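Local coordinates for protein Cg9734-pa (Drosophila melanogaster, PDB 2BK9) that binds heme as a globin with two axial histidines on the iron, and is probably an oxygen carrier, perhaps with peroxidase activity, at residues 8-13 with 71-76; 87-92 with 140-145. The protein carries 1 engineered substitution. All coordinates share one frame; numbering follows the deposited sequence.

Interaction 1 of 2, residues 8-13 with 71-76; sequences LIKKTW and ESIQVL
I73 presses its side chain into the groove made by I9, K10 and W13, and each of its branches meets a different neighbour. From CB, whose bond from CA points toward segment 8-13, the chain forks. CG2 stands anti to the backbone N and lies 3.9 Å from CG of K10, whose chain slides past it in the opposite direction. CG1, set anti to the carbonyl carbon (chi1 -69°), runs on to 4.0 Å from the I9 methyl CG2, and the two isoleucines cross at about a right angle. At the tip, CD1 sits over one face of the W13 indole in a CH-pi contact, 3.5 Å from the centroid of the five-membered ring and 9° off its normal. The ring is further fixed by its NE1, hydrogen-bonded to D70. The same I9 CG2 also touches CD1 of L76 at 4.1 Å. K10 extends past I73, and a water 2.7 Å from its NZ accepts from it and donates to the carbonyl oxygens of Q74 and L76. The axes of segments 8-13 and 71-75, crossing at -140°, are thus joined by apolar and CH-pi contacts inside, while a water bridges ammonium and carbonyls.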
loop_
_atom_site.group_PDB
_atom_site.type_symbol
_atom_site.label_atom_id
_atom_site.label_comp_id
_atom_site.label_asym_id
_atom_site.label_seq_id
_atom_site.Cartn_x
_atom_site.Cartn_y
_atom_site.Cartn_z
ATOM N N LEU A 8 -7.261 -3.447 -16.637
ATOM C CA LEU A 8 -6.895 -2.058 -16.418
ATOM C C LEU A 8 -5.891 -1.916 -15.272
ATOM O O LEU A 8 -4.921 -1.188 -15.375
ATOM C CB LEU A 8 -8.177 -1.265 -16.175
ATOM C CG LEU A 8 -8.052 0.247 -16.067
ATOM C CD1 LEU A 8 -7.617 0.640 -14.594
ATOM C CD2 LEU A 8 -7.160 0.835 -17.227
ATOM N N ILE A 9 -6.153 -2.607 -14.178
ATOM C CA ILE A 9 -5.211 -2.580 -13.039
ATOM C C ILE A 9 -3.837 -3.106 -13.495
ATOM O O ILE A 9 -2.815 -2.470 -13.262
ATOM C CB ILE A 9 -5.760 -3.390 -11.876
ATOM C CG1 ILE A 9 -6.925 -2.679 -11.139
ATOM C CG2 ILE A 9 -4.669 -3.629 -10.824
ATOM C CD1 ILE A 9 -6.684 -1.688 -10.068
ATOM N N LYS A 10 -3.826 -4.237 -14.160
ATOM C CA LYS A 10 -2.555 -4.801 -14.582
ATOM C C LYS A 10 -1.770 -3.868 -15.477
ATOM O O LYS A 10 -0.572 -3.657 -15.282
ATOM C CB LYS A 10 -2.738 -6.171 -15.212
ATOM C CG LYS A 10 -3.108 -7.232 -14.209
ATOM C CD LYS A 10 -3.154 -8.597 -14.869
ATOM C CE LYS A 10 -3.404 -9.681 -13.868
ATOM N NZ LYS A 10 -2.778 -10.917 -14.411
ATOM N N LYS A 11 -2.427 -3.333 -16.480
ATOM C CA LYS A 11 -1.735 -2.516 -17.453
ATOM C C LYS A 11 -1.279 -1.185 -16.832
ATOM O O LYS A 11 -0.169 -0.755 -17.083
ATOM C CB LYS A 11 -2.597 -2.262 -18.660
ATOM C CG LYS A 11 -2.920 -3.464 -19.537
ATOM C CD LYS A 11 -1.704 -4.278 -19.987
ATOM C CE LYS A 11 -0.747 -3.467 -20.836
ATOM N NZ LYS A 11 0.416 -4.254 -21.272
ATOM N N THR A 12 -2.121 -0.527 -16.046
ATOM C CA THR A 12 -1.713 0.747 -15.438
ATOM C C THR A 12 -0.651 0.558 -14.368
ATOM O O THR A 12 0.169 1.457 -14.183
ATOM C CB THR A 12 -2.919 1.529 -14.883
ATOM O OG1 THR A 12 -3.643 0.739 -13.921
ATOM C CG2 THR A 12 -3.860 1.980 -15.979
ATOM N N TRP A 13 -0.612 -0.590 -13.718
ATOM C CA TRP A 13 0.413 -0.872 -12.728
ATOM C C TRP A 13 1.812 -0.951 -13.336
ATOM O O TRP A 13 2.768 -0.661 -12.651
ATOM C CB TRP A 13 0.075 -2.204 -12.050
ATOM C CG TRP A 13 1.032 -2.698 -11.043
ATOM C CD1 TRP A 13 1.650 -3.897 -11.070
ATOM C CD2 TRP A 13 1.419 -2.090 -9.812
ATOM N NE1 TRP A 13 2.395 -4.071 -9.929
ATOM C CE2 TRP A 13 2.301 -2.972 -9.150
ATOM C CE3 TRP A 13 1.138 -0.868 -9.194
ATOM C CZ2 TRP A 13 2.839 -2.668 -7.903
ATOM C CZ3 TRP A 13 1.714 -0.579 -7.987
ATOM C CH2 TRP A 13 2.543 -1.484 -7.341
ATOM N N GLU A 71 2.541 -8.525 -5.864
ATOM C CA GLU A 71 2.087 -9.876 -5.600
ATOM C C GLU A 71 0.566 -10.015 -5.678
ATOM O O GLU A 71 0.039 -11.017 -6.188
ATOM C CB GLU A 71 2.592 -10.308 -4.223
ATOM C CG GLU A 71 4.054 -10.588 -4.091
ATOM C CD GLU A 71 4.394 -11.924 -4.632
ATOM O OE1 GLU A 71 3.687 -12.907 -4.258
ATOM O OE2 GLU A 71 5.360 -11.948 -5.396
ATOM N N SER A 72 -0.108 -9.010 -5.170
ATOM C CA SER A 72 -1.552 -8.970 -5.133
ATOM C C SER A 72 -2.124 -8.868 -6.531
ATOM O O SER A 72 -3.081 -9.588 -6.903
ATOM C CB SER A 72 -2.034 -7.791 -4.318
ATOM O OG SER A 72 -1.593 -7.905 -2.970
ATOM N N ILE A 73 -1.562 -7.994 -7.339
ATOM C CA ILE A 73 -2.068 -7.778 -8.672
ATOM C C ILE A 73 -1.845 -9.006 -9.527
ATOM O O ILE A 73 -2.679 -9.310 -10.398
ATOM C CB ILE A 73 -1.419 -6.498 -9.232
ATOM C CG1 ILE A 73 -1.975 -5.316 -8.468
ATOM C CG2 ILE A 73 -1.620 -6.363 -10.716
ATOM C CD1 ILE A 73 -1.145 -4.067 -8.540
ATOM N N GLN A 74 -0.758 -9.731 -9.278
ATOM C CA GLN A 74 -0.474 -10.933 -10.016
ATOM C C GLN A 74 -1.560 -11.989 -9.935
ATOM O O GLN A 74 -1.693 -12.815 -10.843
ATOM C CB GLN A 74 0.866 -11.533 -9.562
ATOM C CG GLN A 74 2.061 -10.825 -10.093
ATOM C CD GLN A 74 3.410 -11.299 -9.519
ATOM O OE1 GLN A 74 3.607 -12.472 -9.143
ATOM N NE2 GLN A 74 4.346 -10.357 -9.452
ATOM N N VAL A 75 -2.312 -12.058 -8.837
ATOM C CA VAL A 75 -3.305 -13.101 -8.670
ATOM C C VAL A 75 -4.667 -12.778 -9.242
ATOM O O VAL A 75 -5.531 -13.626 -9.330
ATOM C CB VAL A 75 -3.457 -13.505 -7.178
ATOM C CG1 VAL A 75 -2.118 -13.791 -6.578
ATOM C CG2 VAL A 75 -4.231 -12.500 -6.392
ATOM N N LEU A 76 -4.876 -11.526 -9.620
ATOM C CA LEU A 76 -6.215 -11.101 -10.037
ATOM C C LEU A 76 -6.757 -11.812 -11.270
ATOM O O LEU A 76 -6.005 -12.017 -12.212
ATOM C CB LEU A 76 -6.254 -9.598 -10.275
ATOM C CG LEU A 76 -5.920 -8.770 -9.060
ATOM C CD1 LEU A 76 -5.926 -7.305 -9.486
ATOM C CD2 LEU A 76 -6.855 -8.983 -7.873
HETATM O O HOH W 1 -3.608 -12.931 -12.808
#

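Interaction 2 of 2, residues 87-92 with 140-145; sequences EIWTKI and AIIFKA. With HEM (protoporphyrin IX containing Fe), chain B.
W89, on helix 81-96, meets two isoleucines of helix 125-143, I141 and I142, with different parts of its side chain. I88, the preceding residue, lays its CG2 over one face of the indole, 3.6 Å above the plane. In W89 itself, CB lies 3.6 Å from CG2 of I141, close to the backbone, whereas the ring reaches out to the heme. With CG anti to the carbonyl carbon (chi1 -71°), the ring is carried past I142, whose CD1 approaches CE3 obliquely at 3.8 Å. Farther out, CH2 brings the ring's edge to the heme vinyl carbon CBB at 3.8 Å, almost in the plane of the indole. NE1 has its polar partner in S72 on helix 56-75, and F69 meets the indole edge-to-face, so the ring's rotation is constrained by both polar and aromatic neighbours.

T90 turns the contact polar. Its OG1 is 3.5 Å from I141 CG2, the two side chains crossing at about a right angle, and it is also hydrogen-bonded to the carbonyl oxygen of D86. A water donates to both this OG1 and I141 O and accepts from K144 NZ, which lies 2.8 Å away. The lysine ammonium is held as well by a salt bridge to D86, so D86 serves both T90 and K144.

I92, one turn beyond I88, faces the heme: its CD1 is 3.9 Å from the methyl CMA, and CG2 packs by pyrrole B. Its carbonyl oxygen accepts a hydrogen bond from ND1 of H96, one of the two axial ligands of the iron, a bond that would orient the imidazole. The chemistry thus divides: W89 and I92 line the heme pocket, with I141 and I142 packed behind W89, while water, hydroxyl and ammonium join the segments at T90.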
loop_
_atom_site.group_PDB
_atom_site.type_symbol
_atom_site.label_atom_id
_atom_site.label_comp_id
_atom_site.label_asym_id
_atom_site.label_seq_id
_atom_site.Cartn_x
_atom_site.Cartn_y
_atom_site.Cartn_z
ATOM N N GLU A 87 -4.761 -14.360 2.140
ATOM C CA GLU A 87 -3.514 -14.798 2.726
ATOM C C GLU A 87 -2.518 -13.656 2.807
ATOM O O GLU A 87 -1.910 -13.438 3.846
ATOM C CB GLU A 87 -2.964 -15.968 1.916
ATOM C CG GLU A 87 -1.665 -16.437 2.458
ATOM C CD GLU A 87 -0.990 -17.522 1.635
ATOM O OE1 GLU A 87 -1.424 -17.867 0.488
ATOM O OE2 GLU A 87 0.040 -18.039 2.116
ATOM N N ILE A 88 -2.272 -12.995 1.691
ATOM C CA ILE A 88 -1.275 -11.930 1.628
ATOM C C ILE A 88 -1.566 -10.898 2.714
ATOM O O ILE A 88 -0.685 -10.484 3.469
ATOM C CB ILE A 88 -1.256 -11.309 0.233
ATOM C CG1 ILE A 88 -0.662 -12.300 -0.801
ATOM C CG2 ILE A 88 -0.526 -9.998 0.231
ATOM C CD1 ILE A 88 -0.958 -11.933 -2.231
ATOM N N TRP A 89 -2.791 -10.404 2.707
ATOM C CA TRP A 89 -3.107 -9.199 3.492
ATOM C C TRP A 89 -3.387 -9.507 4.956
ATOM O O TRP A 89 -3.185 -8.652 5.798
ATOM C CB TRP A 89 -4.189 -8.398 2.800
ATOM C CG TRP A 89 -3.641 -7.773 1.562
ATOM C CD1 TRP A 89 -3.708 -8.261 0.272
ATOM C CD2 TRP A 89 -2.858 -6.599 1.494
ATOM N NE1 TRP A 89 -3.008 -7.439 -0.569
ATOM C CE2 TRP A 89 -2.491 -6.406 0.162
ATOM C CE3 TRP A 89 -2.452 -5.670 2.437
ATOM C CZ2 TRP A 89 -1.753 -5.306 -0.250
ATOM C CZ3 TRP A 89 -1.711 -4.586 2.024
ATOM C CH2 TRP A 89 -1.385 -4.408 0.692
ATOM N N THR A 90 -3.825 -10.725 5.262
ATOM C CA THR A 90 -3.898 -11.122 6.650
ATOM C C THR A 90 -2.519 -11.147 7.261
ATOM O O THR A 90 -2.286 -10.676 8.380
ATOM C CB THR A 90 -4.612 -12.450 6.805
ATOM O OG1 THR A 90 -5.976 -12.314 6.377
ATOM C CG2 THR A 90 -4.631 -12.873 8.264
ATOM N N LYS A 91 -1.552 -11.641 6.497
ATOM C CA LYS A 91 -0.182 -11.693 6.986
ATOM C C LYS A 91 0.384 -10.279 7.174
ATOM O O LYS A 91 0.995 -9.988 8.198
ATOM C CB LYS A 91 0.707 -12.539 6.074
ATOM C CG LYS A 91 2.143 -12.547 6.548
ATOM C CD LYS A 91 2.996 -13.551 5.795
ATOM C CE LYS A 91 4.383 -13.575 6.357
ATOM N NZ LYS A 91 4.466 -14.309 7.659
ATOM N N ILE A 92 0.124 -9.387 6.240
ATOM C CA ILE A 92 0.548 -7.998 6.436
ATOM C C ILE A 92 -0.075 -7.425 7.705
ATOM O O ILE A 92 0.598 -6.797 8.525
ATOM C CB ILE A 92 0.157 -7.151 5.224
ATOM C CG1 ILE A 92 0.918 -7.594 3.968
ATOM C CG2 ILE A 92 0.395 -5.685 5.489
ATOM C CD1 ILE A 92 2.398 -7.566 4.087
ATOM N N ALA A 140 -10.282 -4.276 3.611
ATOM C CA ALA A 140 -11.260 -5.112 4.325
ATOM C C ALA A 140 -10.556 -6.287 4.982
ATOM O O ALA A 140 -10.875 -6.644 6.106
ATOM N N ILE A 141 -9.589 -6.880 4.282
ATOM C CA ILE A 141 -8.864 -7.997 4.798
ATOM C C ILE A 141 -8.017 -7.581 6.006
ATOM O O ILE A 141 -8.023 -8.240 7.068
ATOM C CB ILE A 141 -8.003 -8.649 3.722
ATOM C CG1 ILE A 141 -8.838 -9.184 2.553
ATOM C CG2 ILE A 141 -7.149 -9.735 4.376
ATOM C CD1 ILE A 141 -8.056 -9.492 1.295
ATOM N N ILE A 142 -7.277 -6.479 5.877
ATOM C CA ILE A 142 -6.486 -5.995 6.994
ATOM C C ILE A 142 -7.378 -5.781 8.203
ATOM O O ILE A 142 -7.069 -6.136 9.352
ATOM C CB ILE A 142 -5.768 -4.661 6.631
ATOM C CG1 ILE A 142 -4.799 -4.857 5.443
ATOM C CG2 ILE A 142 -5.013 -4.101 7.864
ATOM C CD1 ILE A 142 -4.212 -3.559 5.009
ATOM N N PHE A 143 -8.492 -5.099 7.973
ATOM C CA PHE A 143 -9.291 -4.571 9.090
ATOM C C PHE A 143 -10.109 -5.626 9.815
ATOM O O PHE A 143 -10.521 -5.390 10.953
ATOM C CB PHE A 143 -10.180 -3.421 8.618
ATOM C CG PHE A 143 -9.446 -2.135 8.335
ATOM C CD1 PHE A 143 -8.077 -2.013 8.358
ATOM C CD2 PHE A 143 -10.173 -1.027 8.041
ATOM C CE1 PHE A 143 -7.445 -0.795 8.126
ATOM C CE2 PHE A 143 -9.536 0.167 7.767
ATOM C CZ PHE A 143 -8.188 0.285 7.798
ATOM N N LYS A 144 -10.263 -6.803 9.232
ATOM C CA LYS A 144 -10.863 -7.917 9.974
ATOM C C LYS A 144 -9.830 -8.639 10.819
ATOM O O LYS A 144 -10.186 -9.618 11.455
ATOM C CB LYS A 144 -11.694 -8.871 9.073
ATOM C CG LYS A 144 -10.915 -9.667 8.096
ATOM C CD LYS A 144 -11.837 -10.620 7.338
ATOM C CE LYS A 144 -11.169 -11.392 6.169
ATOM N NZ LYS A 144 -10.064 -12.269 6.625
ATOM N N ALA A 145 -8.571 -8.187 10.840
ATOM C CA ALA A 145 -7.546 -8.799 11.638
ATOM C C ALA A 145 -7.060 -7.946 12.822
ATOM O O ALA A 145 -6.253 -8.446 13.610
ATOM C CB ALA A 145 -6.354 -9.163 10.770
HETATM C CHA HEM B . 7.181 -3.566 8.566
HETATM C CHB HEM B . 4.483 -4.069 4.617
HETATM C CHC HEM B . 1.925 -0.301 6.013
HETATM C CHD HEM B . 4.872 0.478 9.681
HETATM C C1A HEM B . 6.618 -4.057 7.417
HETATM C C2A HEM B . 6.954 -5.339 6.797
HETATM C C3A HEM B . 6.192 -5.510 5.693
HETATM C C4A HEM B . 5.402 -4.317 5.593
HETATM C CMA HEM B . 6.116 -6.661 4.671
HETATM C CAA HEM B . 8.001 -6.304 7.365
HETATM C CBA HEM B . 7.439 -7.071 8.561
HETATM C CGA HEM B . 8.574 -7.887 9.123
HETATM O O1A HEM B . 9.434 -7.326 9.865
HETATM O O2A HEM B . 8.617 -9.096 8.842
HETATM C C1B HEM B . 3.568 -3.043 4.612
HETATM C C2B HEM B . 2.500 -2.923 3.661
HETATM C C3B HEM B . 1.778 -1.858 4.059
HETATM C C4B HEM B . 2.343 -1.352 5.273
HETATM C CMB HEM B . 2.304 -3.828 2.477
HETATM C CAB HEM B . 0.521 -1.331 3.481
HETATM C CBB HEM B . 0.193 -1.349 2.203
HETATM C C1C HEM B . 2.474 0.250 7.129
HETATM C C2C HEM B . 1.975 1.397 7.880
HETATM C C3C HEM B . 2.830 1.659 8.868
HETATM C C4C HEM B . 3.864 0.659 8.795
HETATM C CMC HEM B . 0.674 2.127 7.551
HETATM C CAC HEM B . 2.686 2.787 9.854
HETATM C CBC HEM B . 3.648 3.422 10.491
HETATM C C1D HEM B . 5.778 -0.530 9.706
HETATM C C2D HEM B . 6.736 -0.729 10.708
HETATM C C3D HEM B . 7.440 -1.920 10.382
HETATM C C4D HEM B . 6.820 -2.396 9.175
HETATM C CMD HEM B . 7.010 0.194 11.883
HETATM C CAD HEM B . 8.564 -2.527 11.180
HETATM C CBD HEM B . 9.882 -1.898 10.854
HETATM C CGD HEM B . 11.025 -2.453 11.645
HETATM O O1D HEM B . 12.144 -1.893 11.569
HETATM O O2D HEM B . 10.832 -3.471 12.362
HETATM N NA HEM B . 5.645 -3.471 6.678
HETATM N NB HEM B . 3.466 -2.063 5.607
HETATM N NC HEM B . 3.633 -0.186 7.718
HETATM N ND HEM B . 5.829 -1.556 8.788
HETATM FE FE HEM B . 4.680 -1.816 7.186
HETATM O O HOH W 2 -7.910 -10.948 7.739
#

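In the fold
Interactions 1 and 2 lie in series along the chain, their centres 18 Å apart, and meet where helices 56-75 and 81-96 come together. The evidence for that junction is S72 OG, 2.8 Å from W89 NE1, a probable hydrogen bond, with I88 CG2 packing 4.0 Å from the same hydroxyl. Helix 125-143 touches both, since W131 packs on I9 and I73 of interaction 1 and the same helix supplies residues 140-143 to interaction 2, with 144-145 following it. Their relation to the heme differs: W89 and I92 belong to its pocket, whereas the side chain of W13 is about 10 Å from it. I142 is about 7 Å from H96, measured between side chains, placing interaction 2 near an axial ligand.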